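Local coordinates for protein predicted ATPase involved in replication control, Cdc46/Mcm family (PDB 3F8T) that is an archaeal MCM homolog that probably binds ATP and single-stranded DNA and may act as a helicase in DNA replication, at residues V269-T274 against D307-A312; P315-L320 against D362-F367. The protein carries 2 engineered substitutions. All blocks are in the same frame, centred on the assembly; numbering follows the deposited sequence.

Contact 1: V269-T274 against D307-A312; sequences VDLRRT and DHLEGA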
loop_
_atom_site.group_PDB
_atom_site.type_symbol
_atom_site.label_atom_id
_atom_site.label_comp_id
_atom_site.label_asym_id
_atom_site.label_seq_id
_atom_site.Cartn_x
_atom_site.Cartn_y
_atom_site.Cartn_z
ATOM N N VAL A 269 14.869 -1.044 -2.100
ATOM C CA VAL A 269 16.104 -0.561 -1.494
ATOM C C VAL A 269 17.250 -1.558 -1.670
ATOM O O VAL A 269 17.063 -2.786 -1.632
ATOM C CB VAL A 269 15.971 -0.211 0.024
ATOM C CG1 VAL A 269 14.996 0.960 0.241
ATOM C CG2 VAL A 269 15.569 -1.436 0.882
ATOM N N ASP A 270 18.437 -1.004 -1.852
ATOM C CA ASP A 270 19.669 -1.764 -1.674
ATOM C C ASP A 270 20.007 -1.537 -0.208
ATOM O O ASP A 270 20.342 -0.415 0.169
ATOM C CB ASP A 270 20.749 -1.183 -2.593
ATOM C CG ASP A 270 22.104 -1.853 -2.429
ATOM O OD1 ASP A 270 22.383 -2.499 -1.403
ATOM O OD2 ASP A 270 22.905 -1.721 -3.364
ATOM N N LEU A 271 19.910 -2.579 0.619
ATOM C CA LEU A 271 20.124 -2.420 2.066
ATOM C C LEU A 271 21.483 -1.787 2.405
ATOM O O LEU A 271 21.612 -1.025 3.382
ATOM C CB LEU A 271 19.923 -3.741 2.829
ATOM C CG LEU A 271 19.725 -3.575 4.349
ATOM C CD1 LEU A 271 18.409 -2.826 4.683
ATOM C CD2 LEU A 271 19.736 -4.915 5.041
ATOM N N ARG A 272 22.489 -2.077 1.583
ATOM C CA ARG A 272 23.818 -1.499 1.773
ATOM C C ARG A 272 23.833 0.033 1.647
ATOM O O ARG A 272 24.696 0.682 2.238
ATOM C CB ARG A 272 24.810 -2.111 0.781
ATOM C CG ARG A 272 24.921 -3.632 0.903
ATOM C CD ARG A 272 25.627 -4.254 -0.294
ATOM N NE ARG A 272 25.125 -3.741 -1.571
ATOM C CZ ARG A 272 25.620 -4.090 -2.760
ATOM N NH1 ARG A 272 26.625 -4.962 -2.829
ATOM N NH2 ARG A 272 25.133 -3.555 -3.877
ATOM N N ARG A 273 22.889 0.595 0.887
ATOM C CA ARG A 273 22.801 2.045 0.682
ATOM C C ARG A 273 21.707 2.697 1.540
ATOM O O ARG A 273 21.364 3.862 1.337
ATOM C CB ARG A 273 22.525 2.357 -0.784
ATOM C CG ARG A 273 23.560 1.815 -1.767
ATOM C CD ARG A 273 23.089 2.075 -3.186
ATOM N NE ARG A 273 24.066 1.691 -4.209
ATOM C CZ ARG A 273 25.068 2.467 -4.635
ATOM N NH1 ARG A 273 25.272 3.673 -4.111
ATOM N NH2 ARG A 273 25.877 2.029 -5.591
ATOM N N THR A 274 21.183 1.955 2.508
ATOM C CA THR A 274 20.030 2.406 3.274
ATOM C C THR A 274 20.393 2.558 4.738
ATOM O O THR A 274 20.713 1.573 5.415
ATOM C CB THR A 274 18.847 1.423 3.100
ATOM O OG1 THR A 274 18.623 1.216 1.701
ATOM C CG2 THR A 274 17.563 1.968 3.726
ATOM N N ASP A 307 17.153 -5.530 -1.334
ATOM C CA ASP A 307 18.226 -6.160 -2.119
ATOM C C ASP A 307 19.523 -6.138 -1.310
ATOM O O ASP A 307 19.726 -5.255 -0.468
ATOM C CB ASP A 307 18.419 -5.418 -3.443
ATOM C CG ASP A 307 19.016 -6.304 -4.561
ATOM O OD1 ASP A 307 19.344 -7.483 -4.334
ATOM O OD2 ASP A 307 19.121 -5.790 -5.692
ATOM N N HIS A 308 20.390 -7.111 -1.574
ATOM C CA HIS A 308 21.699 -7.217 -0.917
ATOM C C HIS A 308 21.623 -7.290 0.607
ATOM O O HIS A 308 22.225 -6.469 1.315
ATOM C CB HIS A 308 22.617 -6.079 -1.382
ATOM C CG HIS A 308 22.637 -5.922 -2.871
ATOM N ND1 HIS A 308 23.232 -6.843 -3.703
ATOM C CD2 HIS A 308 22.091 -4.984 -3.678
ATOM C CE1 HIS A 308 23.078 -6.461 -4.960
ATOM N NE2 HIS A 308 22.378 -5.342 -4.972
ATOM N N LEU A 309 20.892 -8.283 1.099
ATOM C CA LEU A 309 20.715 -8.500 2.532
ATOM C C LEU A 309 21.983 -9.005 3.248
ATOM O O LEU A 309 22.065 -8.945 4.478
ATOM C CB LEU A 309 19.538 -9.472 2.766
ATOM C CG LEU A 309 18.946 -9.703 4.165
ATOM C CD1 LEU A 309 18.354 -8.413 4.746
ATOM C CD2 LEU A 309 17.861 -10.752 4.064
ATOM N N GLU A 310 22.967 -9.511 2.495
ATOM C CA GLU A 310 24.179 -10.070 3.116
ATOM C C GLU A 310 24.793 -9.098 4.108
ATOM O O GLU A 310 24.948 -7.914 3.798
ATOM C CB GLU A 310 25.221 -10.490 2.062
ATOM C CG GLU A 310 25.719 -9.362 1.156
ATOM C CD GLU A 310 24.942 -9.230 -0.149
ATOM O OE1 GLU A 310 23.865 -9.849 -0.306
ATOM O OE2 GLU A 310 25.429 -8.504 -1.044
ATOM N N GLY A 311 25.103 -9.605 5.301
ATOM C CA GLY A 311 25.736 -8.812 6.365
ATOM C C GLY A 311 24.853 -7.691 6.890
ATOM O O GLY A 311 25.354 -6.681 7.398
ATOM N N ALA A 312 23.537 -7.854 6.753
ATOM C CA ALA A 312 22.580 -6.870 7.251
ATOM C C ALA A 312 22.898 -6.522 8.712
ATOM O O ALA A 312 22.902 -7.418 9.558
ATOM C CB ALA A 312 21.168 -7.429 7.148
HETATM O O HOH W 1 27.548 -6.959 -0.927
#

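Contact 2: P315-L320 against D362-F367; sequences PHRWAL and DLDQDF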
loop_
_atom_site.group_PDB
_atom_site.type_symbol
_atom_site.label_atom_id
_atom_site.label_comp_id
_atom_site.label_asym_id
_atom_site.label_seq_id
_atom_site.Cartn_x
_atom_site.Cartn_y
_atom_site.Cartn_z
ATOM N N PRO A 315 20.667 -3.502 13.793
ATOM C CA PRO A 315 19.535 -2.568 13.855
ATOM C C PRO A 315 18.575 -2.682 12.662
ATOM O O PRO A 315 17.358 -2.617 12.854
ATOM C CB PRO A 315 20.224 -1.200 13.880
ATOM C CG PRO A 315 21.547 -1.500 14.587
ATOM C CD PRO A 315 21.954 -2.780 13.923
ATOM N N HIS A 316 19.129 -2.849 11.459
ATOM C CA HIS A 316 18.352 -3.136 10.242
ATOM C C HIS A 316 17.559 -4.444 10.333
ATOM O O HIS A 316 16.399 -4.484 9.938
ATOM C CB HIS A 316 19.259 -3.180 9.021
ATOM C CG HIS A 316 19.885 -1.859 8.687
ATOM N ND1 HIS A 316 20.806 -1.247 9.507
ATOM C CD2 HIS A 316 19.717 -1.034 7.627
ATOM C CE1 HIS A 316 21.193 -0.105 8.959
ATOM N NE2 HIS A 316 20.545 0.048 7.818
ATOM N N ARG A 317 18.180 -5.506 10.844
ATOM C CA ARG A 317 17.468 -6.771 11.062
ATOM C C ARG A 317 16.305 -6.650 12.046
ATOM O O ARG A 317 15.207 -7.176 11.790
ATOM C CB ARG A 317 18.434 -7.893 11.463
ATOM C CG ARG A 317 19.517 -8.080 10.434
ATOM C CD ARG A 317 20.333 -9.353 10.668
ATOM N NE ARG A 317 20.694 -9.577 12.063
ATOM C CZ ARG A 317 21.905 -9.376 12.572
ATOM N NH1 ARG A 317 22.892 -8.907 11.815
ATOM N NH2 ARG A 317 22.130 -9.647 13.847
ATOM N N TRP A 318 16.535 -5.976 13.169
ATOM C CA TRP A 318 15.450 -5.697 14.117
ATOM C C TRP A 318 14.277 -4.954 13.472
ATOM O O TRP A 318 13.128 -5.307 13.696
ATOM C CB TRP A 318 15.944 -4.882 15.306
ATOM C CG TRP A 318 16.942 -5.586 16.162
ATOM C CD1 TRP A 318 17.131 -6.934 16.282
ATOM C CD2 TRP A 318 17.873 -4.964 17.057
ATOM N NE1 TRP A 318 18.135 -7.190 17.194
ATOM C CE2 TRP A 318 18.608 -5.998 17.681
ATOM C CE3 TRP A 318 18.156 -3.630 17.387
ATOM C CZ2 TRP A 318 19.611 -5.739 18.626
ATOM C CZ3 TRP A 318 19.152 -3.370 18.310
ATOM C CH2 TRP A 318 19.872 -4.422 18.922
ATOM N N ALA A 319 14.579 -3.928 12.678
ATOM C CA ALA A 319 13.539 -3.160 11.985
ATOM C C ALA A 319 12.768 -4.067 11.054
ATOM O O ALA A 319 11.520 -4.057 11.047
ATOM C CB ALA A 319 14.154 -1.984 11.197
ATOM N N LEU A 320 13.504 -4.853 10.256
ATOM C CA LEU A 320 12.866 -5.757 9.310
ATOM C C LEU A 320 12.007 -6.767 10.037
ATOM O O LEU A 320 10.899 -7.059 9.605
ATOM C CB LEU A 320 13.888 -6.430 8.380
ATOM C CG LEU A 320 14.562 -5.476 7.363
ATOM C CD1 LEU A 320 15.811 -6.086 6.722
ATOM C CD2 LEU A 320 13.589 -4.994 6.293
ATOM N N ASP A 362 24.952 -16.347 5.080
ATOM C CA ASP A 362 25.458 -15.682 6.287
ATOM C C ASP A 362 24.438 -14.668 6.841
ATOM O O ASP A 362 24.435 -13.486 6.493
ATOM C CB ASP A 362 26.885 -15.112 6.105
ATOM C CG ASP A 362 26.909 -13.726 5.465
ATOM O OD1 ASP A 362 26.390 -13.569 4.339
ATOM O OD2 ASP A 362 27.461 -12.793 6.092
ATOM N N LEU A 363 23.540 -15.198 7.663
ATOM C CA LEU A 363 22.533 -14.444 8.393
ATOM C C LEU A 363 22.222 -15.297 9.593
ATOM O O LEU A 363 22.230 -16.528 9.490
ATOM C CB LEU A 363 21.250 -14.298 7.579
ATOM C CG LEU A 363 21.017 -13.190 6.558
ATOM C CD1 LEU A 363 19.637 -13.397 5.936
ATOM C CD2 LEU A 363 21.122 -11.795 7.168
ATOM N N ASP A 364 21.923 -14.670 10.727
ATOM C CA ASP A 364 21.663 -15.446 11.931
ATOM C C ASP A 364 20.382 -16.263 11.814
ATOM O O ASP A 364 19.450 -15.886 11.090
ATOM C CB ASP A 364 21.660 -14.560 13.188
ATOM C CG ASP A 364 20.597 -13.508 13.146
ATOM O OD1 ASP A 364 19.580 -13.680 13.845
ATOM O OD2 ASP A 364 20.769 -12.532 12.390
ATOM N N GLN A 365 20.353 -17.385 12.528
ATOM C CA GLN A 365 19.241 -18.332 12.489
ATOM C C GLN A 365 17.889 -17.713 12.842
ATOM O O GLN A 365 16.892 -18.010 12.182
ATOM C CB GLN A 365 19.539 -19.546 13.381
ATOM C CG GLN A 365 20.818 -20.282 12.985
ATOM C CD GLN A 365 21.268 -21.338 13.997
ATOM O OE1 GLN A 365 20.451 -22.010 14.638
ATOM N NE2 GLN A 365 22.583 -21.499 14.125
ATOM N N ASP A 366 17.862 -16.861 13.871
ATOM C CA ASP A 366 16.631 -16.214 14.337
ATOM C C ASP A 366 16.020 -15.323 13.250
ATOM O O ASP A 366 14.826 -15.435 12.958
ATOM C CB ASP A 366 16.875 -15.424 15.640
ATOM C CG ASP A 366 15.703 -14.491 16.023
ATOM O OD1 ASP A 366 14.517 -14.909 15.984
ATOM O OD2 ASP A 366 15.978 -13.325 16.395
ATOM N N PHE A 367 16.841 -14.459 12.653
ATOM C CA PHE A 367 16.375 -13.574 11.574
ATOM C C PHE A 367 15.885 -14.388 10.378
ATOM O O PHE A 367 14.815 -14.124 9.818
ATOM C CB PHE A 367 17.480 -12.604 11.137
ATOM C CG PHE A 367 17.063 -11.671 10.033
ATOM C CD1 PHE A 367 16.014 -10.777 10.220
ATOM C CD2 PHE A 367 17.720 -11.678 8.810
ATOM C CE1 PHE A 367 15.619 -9.912 9.206
ATOM C CE2 PHE A 367 17.342 -10.806 7.804
ATOM C CZ PHE A 367 16.282 -9.928 8.002
#

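Contact 1: V269-T274 against D307-A312
V269 and L271 both bond to the backbone of D307, one at each of its polar atoms. D307 N donates to V269 O at 2.8 Å, and L271 N donates to D307 O at 2.9 Å. Both bonds are nearly straight, and they bracket the parallel bridge between D270 and D307, where strand 266-270 reaches its end beside strand 303-307.

That place in the sheet suggests what the site is. In P-loop NTPases of the MCM family an aspartate closing such a hydrophobic strand of the parallel sheet is the first acidic residue of the Walker B motif, and D307 probably corresponds to it. Its OD2 is held by hydrogen bonds with S252 OG and Y268 OH. The following position, usually glutamate in MCM proteins, is H308 here.

Charged and aromatic groups meet beyond the strand ends. The guanidinium of R272 lies flat on the H308 ring, centres 3.7 Å apart and planes at 17°, with NH2 over the ring centre. D270 fixes the guanidinium side-on: NE reaches D270 OD1 at 3.0 Å and NH2 reaches D270 OD2 at 2.9 Å. With its CG anti to the backbone N (chi1 177°), D270 also brings its carboxylate obliquely against the ring, CG lying 3.4 Å from H308 CD2. An alanine here would remove both oxygens, which would probably leave R272 without its carboxylate mate and able to swing off H308. The outer nitrogen, R272 NH1, is joined to E310 OE2 through one water that accepts from the arginine and donates to the carboxylate.

Apolar packing lies apart from these charges. L271 CD2 touches A312 CB at 3.6 Å and L309 CD1 at 3.8 Å, so that it meets the first and last residues of the type II turn from L309 to A312.

Contact 2: P315-L320 against D362-F367
R317 lays the aliphatic part of its side chain over the phenyl face of F367. R317 CG stands 4.2 Å from the F367 ring centroid and only 3° off the ring normal, which is the geometry of a CH-pi contact; R317 CD follows above the rim, 4.0 Å from F367 CD2. F367 CG, anti to the backbone N (chi1 180°), carries the ring from the start of helix 365-368 toward helix 314-326, and chi2 sets the turn of its face. One turn along that helix, L320 approaches the same ring near its plane, with CB 4.0 Å from F367 CE1 and CD1 4.1 Å from F367 CZ. The aromatic group thus meets arginine methylenes over a face and leucine carbons at an edge.

Past the ring, R317 bends at chi3 (-44°), turning its NE to D364. NE lies 3.0 Å from D364 OD2, but that oxygen sits over a face of the guanidinium, well away from its plane, so the salt bridge rests on charge alone and no N-H is aimed along it. The guanidinium also has a hydrogen-bonded partner outside these segments: R317 NH1 donates to A312 O. L363 CD2 comes alongside R317 CD at 4.3 Å, a looser apolar neighbour.

D364 divides its carboxylate between two tasks. It is the N-cap of helix 365-368, and its OD1 accepts from F367 N at 3.1 Å, met from above the carboxylate plane, while OD2 faces the arginine. The same short helix start therefore supplies both the anion for R317 and the ring beneath its methylenes. Because the helix N-terminus and the guanidinium both lie close to this carboxylate, they would probably favour its ionised form, the two effects adding together.

Overall arrangement
Contact 1 comes first along the chain and is complete before contact 2 begins; their centres are about 12 Å apart, on the same side of the chain's centre and within the MCM P-loop domain. Contact 1 sits at one margin of the five-stranded parallel sheet, joining outermost strand 266-270 to strand 303-307 and the loop after it. That loop leads straight into helix 314-326, which contact 2 pairs with the start of helix 365-368. The two touch directly: H316 NE2 bonds T274 O, L271 packs on H316, and L309 packs on L363. Together they tie the putative Walker B strand end and its following loop, helix 314-326 and the start of helix 365-368 into one packed margin of the P-loop domain.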